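PDB 4Z3N: putative drug/sodium antiporter from Escherichia coli, which is a MATE-family membrane transporter linked to export of the genotoxin colibactin, probably working as an antiporter. Local coordinates for residues Asp199-Ile203 with Phe204-Phe208; Val213-Ala216 with Ser217-Ala220; Leu313-Val316 with Val317-Trp321; Asn331-Trp334 with Ala335-Leu339. One frame throughout, in Å; residues are numbered along the deposited sequence.

Interaction 1 of 4, residues Asp199-Ile203 with Phe204-Phe208; sequences DPIMI and FVFDF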
loop_
_atom_site.group_PDB
_atom_site.type_symbol
_atom_site.label_atom_id
_atom_site.label_comp_id
_atom_site.label_asym_id
_atom_site.label_seq_id
_atom_site.Cartn_x
_atom_site.Cartn_y
_atom_site.Cartn_z
ATOM N N ASP A 199 18.710 7.174 15.886
ATOM C CA ASP A 199 17.749 7.493 16.944
ATOM C C ASP A 199 18.440 7.754 18.269
ATOM O O ASP A 199 18.136 8.739 18.942
ATOM C CB ASP A 199 16.737 6.362 17.132
ATOM C CG ASP A 199 15.467 6.581 16.351
ATOM O OD1 ASP A 199 15.344 7.649 15.708
ATOM O OD2 ASP A 199 14.588 5.687 16.380
ATOM N N PRO A 200 19.364 6.860 18.663
ATOM C CA PRO A 200 20.079 7.106 19.920
ATOM C C PRO A 200 20.926 8.386 19.852
ATOM O O PRO A 200 20.874 9.213 20.765
ATOM C CB PRO A 200 20.965 5.862 20.078
ATOM C CG PRO A 200 20.431 4.857 19.105
ATOM C CD PRO A 200 19.808 5.621 18.000
ATOM N N ILE A 201 21.669 8.555 18.761
ATOM C CA ILE A 201 22.573 9.692 18.612
ATOM C C ILE A 201 21.864 11.054 18.619
ATOM O O ILE A 201 22.450 12.065 19.010
ATOM C CB ILE A 201 23.384 9.579 17.315
ATOM C CG1 ILE A 201 24.112 8.241 17.242
ATOM C CG2 ILE A 201 24.384 10.706 17.202
ATOM C CD1 ILE A 201 24.776 8.028 15.902
ATOM N N MET A 202 20.616 11.094 18.175
ATOM C CA MET A 202 19.887 12.355 18.136
ATOM C C MET A 202 19.374 12.716 19.502
ATOM O O MET A 202 19.144 13.881 19.789
ATOM C CB MET A 202 18.720 12.292 17.154
ATOM C CG MET A 202 19.118 11.914 15.748
ATOM S SD MET A 202 20.126 13.181 14.968
ATOM C CE MET A 202 20.797 12.246 13.576
ATOM N N ILE A 203 19.160 11.702 20.331
ATOM C CA ILE A 203 18.673 11.896 21.697
ATOM C C ILE A 203 19.793 12.277 22.681
ATOM O O ILE A 203 19.585 13.041 23.622
ATOM C CB ILE A 203 17.977 10.632 22.212
ATOM C CG1 ILE A 203 16.904 10.184 21.236
ATOM C CG2 ILE A 203 17.356 10.875 23.560
ATOM C CD1 ILE A 203 16.437 8.765 21.465
ATOM N N PHE A 204 20.985 11.748 22.436
ATOM C CA PHE A 204 22.052 11.746 23.424
ATOM C C PHE A 204 23.186 12.676 23.012
ATOM O O PHE A 204 23.550 13.576 23.769
ATOM C CB PHE A 204 22.562 10.320 23.659
ATOM C CG PHE A 204 21.537 9.406 24.284
ATOM C CD1 PHE A 204 20.635 9.892 25.217
ATOM C CD2 PHE A 204 21.466 8.072 23.923
ATOM C CE1 PHE A 204 19.681 9.060 25.789
ATOM C CE2 PHE A 204 20.518 7.234 24.487
ATOM C CZ PHE A 204 19.621 7.727 25.419
ATOM N N VAL A 205 23.786 12.432 21.852
ATOM C CA VAL A 205 24.754 13.387 21.310
ATOM C C VAL A 205 24.169 14.779 20.994
ATOM O O VAL A 205 24.665 15.787 21.489
ATOM C CB VAL A 205 25.398 12.873 20.029
ATOM C CG1 VAL A 205 26.461 13.849 19.583
ATOM C CG2 VAL A 205 25.979 11.485 20.241
ATOM N N PHE A 206 23.130 14.829 20.160
ATOM C CA PHE A 206 22.596 16.104 19.673
ATOM C C PHE A 206 21.465 16.679 20.522
ATOM O O PHE A 206 21.070 17.829 20.314
ATOM C CB PHE A 206 22.124 15.958 18.213
ATOM C CG PHE A 206 23.249 15.746 17.235
ATOM C CD1 PHE A 206 23.638 14.472 16.877
ATOM C CD2 PHE A 206 23.934 16.826 16.694
ATOM C CE1 PHE A 206 24.688 14.268 15.986
ATOM C CE2 PHE A 206 24.980 16.634 15.803
ATOM C CZ PHE A 206 25.358 15.349 15.452
ATOM N N ASP A 207 20.945 15.903 21.472
ATOM C CA ASP A 207 19.894 16.423 22.356
ATOM C C ASP A 207 18.685 16.971 21.568
ATOM O O ASP A 207 18.199 18.071 21.840
ATOM C CB ASP A 207 20.479 17.525 23.245
ATOM C CG ASP A 207 19.706 17.731 24.537
ATOM O OD1 ASP A 207 20.342 18.169 25.513
ATOM O OD2 ASP A 207 18.486 17.474 24.598
ATOM N N PHE A 208 18.221 16.212 20.577
ATOM C CA PHE A 208 17.166 16.683 19.677
ATOM C C PHE A 208 15.752 16.186 20.019
ATOM O O PHE A 208 14.787 16.555 19.349
ATOM C CB PHE A 208 17.507 16.292 18.247
ATOM C CG PHE A 208 18.488 17.212 17.586
ATOM C CD1 PHE A 208 18.750 18.461 18.121
ATOM C CD2 PHE A 208 19.138 16.834 16.414
ATOM C CE1 PHE A 208 19.651 19.320 17.501
ATOM C CE2 PHE A 208 20.031 17.691 15.789
ATOM C CZ PHE A 208 20.288 18.945 16.337
#

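Interaction 2 of 4, residues Val213-Ala216 with Ser217-Ala220; sequences VALA and SFLA. With OLC ((2R)-2,3-dihydroxypropyl (9Z)-octadec-9-enoate), chain G.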
loop_
_atom_site.group_PDB
_atom_site.type_symbol
_atom_site.label_atom_id
_atom_site.label_comp_id
_atom_site.label_asym_id
_atom_site.label_seq_id
_atom_site.Cartn_x
_atom_site.Cartn_y
_atom_site.Cartn_z
ATOM N N VAL A 213 14.297 11.745 16.548
ATOM C CA VAL A 213 13.880 10.419 16.066
ATOM C C VAL A 213 13.202 10.561 14.692
ATOM O O VAL A 213 13.458 9.763 13.779
ATOM C CB VAL A 213 12.922 9.669 17.050
ATOM C CG1 VAL A 213 13.618 9.360 18.364
ATOM C CG2 VAL A 213 11.663 10.457 17.284
ATOM N N ALA A 214 12.354 11.582 14.557
ATOM C CA ALA A 214 11.811 11.951 13.259
ATOM C C ALA A 214 12.928 12.164 12.213
ATOM O O ALA A 214 12.880 11.586 11.127
ATOM C CB ALA A 214 10.963 13.183 13.385
ATOM N N LEU A 215 13.929 12.978 12.542
ATOM C CA LEU A 215 15.034 13.246 11.618
ATOM C C LEU A 215 15.881 11.997 11.339
ATOM O O LEU A 215 16.447 11.844 10.246
ATOM C CB LEU A 215 15.940 14.367 12.152
ATOM C CG LEU A 215 17.215 14.552 11.318
ATOM C CD1 LEU A 215 16.875 15.110 9.924
ATOM C CD2 LEU A 215 18.269 15.406 12.038
ATOM N N ALA A 216 15.979 11.106 12.323
ATOM C CA ALA A 216 16.700 9.848 12.113
ATOM C C ALA A 216 15.970 8.997 11.064
ATOM O O ALA A 216 16.593 8.427 10.166
ATOM C CB ALA A 216 16.853 9.085 13.420
ATOM N N SER A 217 14.646 8.922 11.197
ATOM C CA SER A 217 13.800 8.234 10.234
ATOM C C SER A 217 14.017 8.817 8.837
ATOM O O SER A 217 14.122 8.091 7.857
ATOM C CB SER A 217 12.322 8.339 10.633
ATOM O OG SER A 217 11.962 7.387 11.632
ATOM N N PHE A 218 14.106 10.135 8.755
ATOM C CA PHE A 218 14.292 10.787 7.482
ATOM C C PHE A 218 15.703 10.565 6.868
ATOM O O PHE A 218 15.843 10.461 5.641
ATOM C CB PHE A 218 13.985 12.279 7.637
ATOM C CG PHE A 218 14.072 13.047 6.353
ATOM C CD1 PHE A 218 13.342 12.653 5.244
ATOM C CD2 PHE A 218 14.885 14.156 6.252
ATOM C CE1 PHE A 218 13.425 13.351 4.061
ATOM C CE2 PHE A 218 14.969 14.858 5.067
ATOM C CZ PHE A 218 14.235 14.459 3.970
ATOM N N LEU A 219 16.744 10.497 7.694
ATOM C CA LEU A 219 18.094 10.285 7.162
ATOM C C LEU A 219 18.220 8.826 6.759
ATOM O O LEU A 219 19.018 8.466 5.886
ATOM C CB LEU A 219 19.178 10.673 8.183
ATOM C CG LEU A 219 19.273 12.161 8.578
ATOM C CD1 LEU A 219 20.208 12.361 9.757
ATOM C CD2 LEU A 219 19.714 13.030 7.409
ATOM N N ALA A 220 17.415 7.991 7.412
ATOM C CA ALA A 220 17.219 6.609 6.996
ATOM C C ALA A 220 16.676 6.550 5.567
ATOM O O ALA A 220 17.170 5.795 4.744
ATOM C CB ALA A 220 16.270 5.891 7.961
HETATM C C18 OLC G . 9.837 14.617 9.883
HETATM C C17 OLC G . 11.337 14.846 9.732
HETATM C C16 OLC G . 11.631 16.264 9.285
HETATM C C15 OLC G . 13.053 16.403 8.789
HETATM C C13 OLC G . 14.414 18.562 8.718
HETATM C C14 OLC G . 13.276 17.747 8.103
#

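Interaction 3 of 4, residues Leu313-Val316 with Val317-Trp321; sequences LLTV and VGQNW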
loop_
_atom_site.group_PDB
_atom_site.type_symbol
_atom_site.label_atom_id
_atom_site.label_comp_id
_atom_site.label_asym_id
_atom_site.label_seq_id
_atom_site.Cartn_x
_atom_site.Cartn_y
_atom_site.Cartn_z
ATOM N N LEU A 313 3.894 -9.599 -9.129
ATOM C CA LEU A 313 2.997 -9.931 -10.214
ATOM C C LEU A 313 2.957 -8.820 -11.249
ATOM O O LEU A 313 2.771 -9.085 -12.440
ATOM C CB LEU A 313 1.584 -10.207 -9.684
ATOM C CG LEU A 313 0.564 -10.525 -10.784
ATOM C CD1 LEU A 313 0.862 -11.878 -11.473
ATOM C CD2 LEU A 313 -0.826 -10.494 -10.228
ATOM N N LEU A 314 3.123 -7.583 -10.790
ATOM C CA LEU A 314 3.170 -6.429 -11.687
ATOM C C LEU A 314 4.327 -6.574 -12.711
ATOM O O LEU A 314 4.150 -6.448 -13.928
ATOM C CB LEU A 314 3.318 -5.127 -10.876
ATOM C CG LEU A 314 3.239 -3.860 -11.733
ATOM C CD1 LEU A 314 1.883 -3.246 -11.617
ATOM C CD2 LEU A 314 4.311 -2.869 -11.359
ATOM N N THR A 315 5.508 -6.871 -12.192
ATOM C CA THR A 315 6.664 -7.150 -13.023
ATOM C C THR A 315 6.489 -8.321 -13.994
ATOM O O THR A 315 6.896 -8.230 -15.161
ATOM C CB THR A 315 7.844 -7.437 -12.152
ATOM O OG1 THR A 315 7.836 -6.492 -11.074
ATOM C CG2 THR A 315 9.119 -7.319 -12.962
ATOM N N VAL A 316 5.900 -9.413 -13.508
ATOM C CA VAL A 316 5.730 -10.603 -14.326
ATOM C C VAL A 316 4.636 -10.392 -15.382
ATOM O O VAL A 316 4.804 -10.776 -16.548
ATOM C CB VAL A 316 5.404 -11.838 -13.463
ATOM C CG1 VAL A 316 5.008 -13.005 -14.348
ATOM C CG2 VAL A 316 6.596 -12.196 -12.587
ATOM N N VAL A 317 3.530 -9.763 -14.985
ATOM C CA VAL A 317 2.474 -9.455 -15.937
ATOM C C VAL A 317 2.962 -8.400 -16.911
ATOM O O VAL A 317 2.814 -8.554 -18.121
ATOM C CB VAL A 317 1.188 -8.951 -15.255
ATOM C CG1 VAL A 317 0.166 -8.477 -16.312
ATOM C CG2 VAL A 317 0.600 -10.042 -14.344
ATOM N N GLY A 318 3.559 -7.331 -16.384
ATOM C CA GLY A 318 4.026 -6.245 -17.228
ATOM C C GLY A 318 5.030 -6.681 -18.297
ATOM O O GLY A 318 4.926 -6.278 -19.466
ATOM N N GLN A 319 6.007 -7.495 -17.894
ATOM C CA GLN A 319 7.071 -7.953 -18.784
ATOM C C GLN A 319 6.617 -9.021 -19.776
ATOM O O GLN A 319 6.977 -8.977 -20.955
ATOM C CB GLN A 319 8.259 -8.467 -17.968
ATOM C CG GLN A 319 9.152 -7.336 -17.436
ATOM C CD GLN A 319 10.540 -7.805 -17.099
ATOM O OE1 GLN A 319 10.886 -8.948 -17.363
ATOM N NE2 GLN A 319 11.352 -6.927 -16.522
ATOM N N ASN A 320 5.818 -9.974 -19.323
ATOM C CA ASN A 320 5.279 -10.963 -20.256
ATOM C C ASN A 320 4.264 -10.357 -21.219
ATOM O O ASN A 320 4.067 -10.846 -22.331
ATOM C CB ASN A 320 4.639 -12.116 -19.500
ATOM C CG ASN A 320 5.647 -13.062 -18.945
ATOM O OD1 ASN A 320 5.967 -14.060 -19.576
ATOM N ND2 ASN A 320 6.165 -12.763 -17.761
ATOM N N TRP A 321 3.607 -9.297 -20.773
ATOM C CA TRP A 321 2.639 -8.605 -21.595
ATOM C C TRP A 321 3.356 -7.920 -22.733
ATOM O O TRP A 321 2.927 -8.012 -23.888
ATOM C CB TRP A 321 1.856 -7.593 -20.771
ATOM C CG TRP A 321 0.931 -6.737 -21.563
ATOM C CD1 TRP A 321 1.185 -5.492 -22.063
ATOM C CD2 TRP A 321 -0.422 -7.042 -21.913
ATOM N NE1 TRP A 321 0.076 -5.012 -22.723
ATOM C CE2 TRP A 321 -0.925 -5.947 -22.645
ATOM C CE3 TRP A 321 -1.257 -8.136 -21.677
ATOM C CZ2 TRP A 321 -2.221 -5.915 -23.145
ATOM C CZ3 TRP A 321 -2.545 -8.108 -22.186
ATOM C CH2 TRP A 321 -3.015 -6.999 -22.902
#

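Interaction 4 of 4, residues Asn331-Trp334 with Ala335-Leu339; sequences NAYW and AAVAL. With OLC ((2R)-2,3-dihydroxypropyl (9Z)-octadec-9-enoate), chain F.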
loop_
_atom_site.group_PDB
_atom_site.type_symbol
_atom_site.label_atom_id
_atom_site.label_comp_id
_atom_site.label_asym_id
_atom_site.label_seq_id
_atom_site.Cartn_x
_atom_site.Cartn_y
_atom_site.Cartn_z
ATOM N N ASN A 331 -1.804 -17.059 -16.488
ATOM C CA ASN A 331 -1.274 -18.075 -15.583
ATOM C C ASN A 331 -0.559 -17.455 -14.411
ATOM O O ASN A 331 -0.578 -18.003 -13.314
ATOM C CB ASN A 331 -0.291 -19.018 -16.288
ATOM C CG ASN A 331 -0.920 -19.800 -17.409
ATOM O OD1 ASN A 331 -2.037 -20.308 -17.293
ATOM N ND2 ASN A 331 -0.194 -19.905 -18.510
ATOM N N ALA A 332 0.099 -16.326 -14.663
ATOM C CA ALA A 332 0.827 -15.602 -13.632
ATOM C C ALA A 332 -0.138 -15.082 -12.566
ATOM O O ALA A 332 0.122 -15.238 -11.357
ATOM C CB ALA A 332 1.625 -14.465 -14.232
ATOM N N TYR A 333 -1.253 -14.497 -13.004
ATOM C CA TYR A 333 -2.279 -14.046 -12.065
ATOM C C TYR A 333 -2.803 -15.173 -11.157
ATOM O O TYR A 333 -2.823 -15.027 -9.934
ATOM C CB TYR A 333 -3.438 -13.421 -12.810
ATOM C CG TYR A 333 -4.664 -13.278 -11.951
ATOM C CD1 TYR A 333 -4.812 -12.200 -11.089
ATOM C CD2 TYR A 333 -5.672 -14.233 -11.994
ATOM C CE1 TYR A 333 -5.920 -12.091 -10.291
ATOM C CE2 TYR A 333 -6.784 -14.123 -11.205
ATOM C CZ TYR A 333 -6.904 -13.053 -10.352
ATOM O OH TYR A 333 -8.025 -12.960 -9.570
ATOM N N TRP A 334 -3.203 -16.305 -11.743
ATOM C CA TRP A 334 -3.712 -17.430 -10.944
ATOM C C TRP A 334 -2.636 -18.145 -10.110
ATOM O O TRP A 334 -2.972 -18.744 -9.087
ATOM C CB TRP A 334 -4.434 -18.447 -11.829
ATOM C CG TRP A 334 -5.704 -17.927 -12.419
ATOM C CD1 TRP A 334 -5.906 -17.567 -13.711
ATOM C CD2 TRP A 334 -6.946 -17.684 -11.736
ATOM N NE1 TRP A 334 -7.193 -17.114 -13.886
ATOM C CE2 TRP A 334 -7.858 -17.182 -12.694
ATOM C CE3 TRP A 334 -7.379 -17.850 -10.416
ATOM C CZ2 TRP A 334 -9.176 -16.836 -12.376
ATOM C CZ3 TRP A 334 -8.697 -17.503 -10.097
ATOM C CH2 TRP A 334 -9.575 -17.001 -11.079
ATOM N N ALA A 335 -1.365 -18.090 -10.525
ATOM C CA ALA A 335 -0.262 -18.570 -9.670
ATOM C C ALA A 335 -0.166 -17.716 -8.389
ATOM O O ALA A 335 -0.084 -18.233 -7.253
ATOM C CB ALA A 335 1.056 -18.541 -10.424
ATOM N N ALA A 336 -0.171 -16.399 -8.604
ATOM C CA ALA A 336 -0.230 -15.408 -7.534
ATOM C C ALA A 336 -1.448 -15.599 -6.614
ATOM O O ALA A 336 -1.310 -15.535 -5.390
ATOM C CB ALA A 336 -0.242 -14.008 -8.126
ATOM N N VAL A 337 -2.634 -15.808 -7.187
ATOM C CA VAL A 337 -3.822 -15.986 -6.349
ATOM C C VAL A 337 -3.642 -17.247 -5.485
ATOM O O VAL A 337 -3.980 -17.245 -4.299
ATOM C CB VAL A 337 -5.150 -16.091 -7.178
ATOM C CG1 VAL A 337 -6.274 -16.594 -6.300
ATOM C CG2 VAL A 337 -5.529 -14.754 -7.793
ATOM N N ALA A 338 -3.087 -18.311 -6.081
ATOM C CA ALA A 338 -2.836 -19.546 -5.351
ATOM C C ALA A 338 -1.878 -19.312 -4.177
ATOM O O ALA A 338 -2.142 -19.753 -3.061
ATOM C CB ALA A 338 -2.294 -20.609 -6.270
ATOM N N LEU A 339 -0.783 -18.597 -4.410
ATOM C CA LEU A 339 0.138 -18.291 -3.308
ATOM C C LEU A 339 -0.505 -17.424 -2.231
ATOM O O LEU A 339 -0.480 -17.779 -1.042
ATOM C CB LEU A 339 1.400 -17.594 -3.819
ATOM C CG LEU A 339 2.282 -18.454 -4.711
ATOM C CD1 LEU A 339 3.373 -17.580 -5.362
ATOM C CD2 LEU A 339 2.855 -19.651 -3.922
HETATM C C18 OLC F . -17.323 -16.648 -3.639
HETATM C C10 OLC F . -11.431 -20.947 -9.727
HETATM C C9 OLC F . -10.376 -21.468 -10.391
HETATM C C17 OLC F . -16.522 -16.304 -4.885
HETATM C C11 OLC F . -11.237 -19.866 -8.677
HETATM C C8 OLC F . -9.853 -20.756 -11.629
HETATM C C16 OLC F . -15.403 -17.309 -5.095
HETATM C C12 OLC F . -12.463 -18.977 -8.616
HETATM C C7 OLC F . -8.926 -21.641 -12.444
HETATM C C15 OLC F . -14.471 -16.915 -6.233
HETATM C C13 OLC F . -12.749 -18.498 -7.198
HETATM C C6 OLC F . -9.066 -21.287 -13.904
HETATM C C14 OLC F . -14.216 -18.111 -7.124
#

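Interaction 1 of 4, residues Asp199-Ile203 with Phe204-Phe208
F204 lies alongside I203, both side chains pointing the same way, and the CB of I203 sits over one face of the F204 ring, 4.2 Å from its centroid: a CH-pi contact between chain neighbours. The F204 N gives a weak bond to P200 O, one turn back. V205 runs beside I201, and the two CG2 methyls meet at 3.5 Å. With F206 the turn widens. Its N-H skips back five residues to I201 O (3.1 Å), and the ring keeps that same oxygen near its plane while CE1 touches I201 CG2. D207 then takes positive phi, breaking the helical path. This turns F208 back, so that its N reaches M202 O (2.6 Å). Bent at chi2 (-67°), the M202 side chain brings SD obliquely to the F206 ring and to the edge of the F208 ring, 5.0 and 5.3 Å from their centroids, as Met-aromatic contacts. F204 to F208 also touch a crystal neighbour, so lattice packing may influence these exposed side chains. The turn is thus closed by backbone N-H groups given to the carbonyls of P200, I201 and M202, and by a thioether that touches both phenyl rings.

Interaction 2 of 4, residues Val213-Ala216 with Ser217-Ala220
L215 meets both F218 and L219 one turn further along helix 209-232. With its CG anti to the backbone N (chi1 172°), L215 carries CD1 to the edge of the F218 ring, 4.3 Å from CD2, while its CG lies 4.0 Å from CD1 of L219, the two leucines slanting across each other. This side is the looser one. F218 throws its ring outward, and the acyl chain of a bound monoolein passes by, its C15 3.9 Å from F218 CD2 and its C17 equally far from A214 O. The compact side is made of small residues. A216 and S217 are buried against helix 181-204, where D199 and N195 touch them, and S217 and A220 also meet Y49 of helix 28-56. L215 and L219 also pack on M202. The unbroken four-residue backbone bonds, such as S217 N to V213 O (3.0 Å) and A220 N to A216 O (2.9 Å), with F218 and L219 bonded likewise to A214 and L215, make this a regular alpha-helix. Packed against helices 181-204 and 28-56 on one flank and beside a monoolein chain at A214 and F218, it is a transmembrane helix as expected in a MATE helical bundle.

Interaction 3 of 4, residues Leu313-Val316 with Val317-Trp321
N320 reaches back to V316 because its CG stands anti to its own carbonyl carbon and beside its N (chi1 -77°), while chi2 of -94° swings the amide so that ND2 faces the preceding turn. V317 has CG2 beside its backbone N, which aims that methyl at L313; the leucine, with CG anti to its N (chi1 178°), brings CD1 to within 3.4 Å of V317 CG2.

V316 O is gripped twice by the same residue. N320 ND2 donates to it at 2.7 Å, with the oxygen close to the plane of the asparagine amide, and N320 N donates at 3.1 Å. The side-chain bond would limit rotation of the amide, and CG1 of V316 lies beside ND2 at 3.6 Å. ND2 has a further, weak bond to M23 O. The rest of the backbone keeps a plain alpha-helical pattern, from V317 N to L313 O, G318 N to L314 O and Q319 N to T315 O.

Q319 lays CB and CG over T315 O, with CG 3.3 Å from that oxygen, and then extends away. Its NE2 bonds to G177 O, while T315 OG1 bonds to Q176 O, so two polar side chains one turn apart hold neighbouring carbonyls at the end of helix 162-177. V317, on another flank, packs on Y395, A398 and I399 of helix 382-399. This is a buried transmembrane helix whose polar groups bind backbone carbonyls, and it links helix 286-322 to the end of helix 162-177, which belong to the two different MatE family regions of this MATE transporter.

Interaction 4 of 4, residues Asn331-Trp334 with Ala335-Leu339
V337 places its CG2 methyl over one face of the Y333 ring, 3.7 Å from the centroid and displaced toward the rim, nearest to CZ (3.4 Å). This is a CH-pi contact across one helical turn. At the edge of the same ring, in its plane, lies CD1 of W334. The indole is covered on both sides: Y333 CE2 stands over the centre of one face, while C8 of a bound monoolein lies 3.7 Å above the opposite face, and C11 of the lipid approaches CZ3 equally closely. V337 CB also meets the indole, with CE3 4.3 Å away. Y333 owes its position to CG being anti to the backbone N (chi1 165°), which carries the ring forward along the helix; its hydroxyl is hydrogen-bonded to I388 O, fixing the far end on helix 382-399. V337 N bonds to Y333 O, and A338 N to W334 O (3.0 Å). A335 packs on Y29 and L32 of helix 28-56, and A336 sits among L32, I309 and L391. The contact therefore grades from alanine packing inside the bundle, through a buried tyrosine held by its hydroxyl, to a tryptophan with the lipid chain lying over one indole face.

Interactions 3 and 4 are buried, interaction 2 is partly so, and interaction 1 is at the surface, with its centre about 31 Å from that of the chain. They form two touching pairs. M202 of interaction 1 packs on L215 and L219 of interaction 2, joining helices 181-204 and 209-232; L313 and V316 of interaction 3 lean on A332 of interaction 4, joining helices 286-322 and 326-358. Interactions 1 and 3 have centres about 45 Å apart, on opposite sides of the chain centre. Chemistry follows place: an aromatic-rich helix end closed by backbone bonds in interaction 1, apolar packing with one lipid-contacting side in interactions 2 and 4, and amide-to-carbonyl bonds in interaction 3.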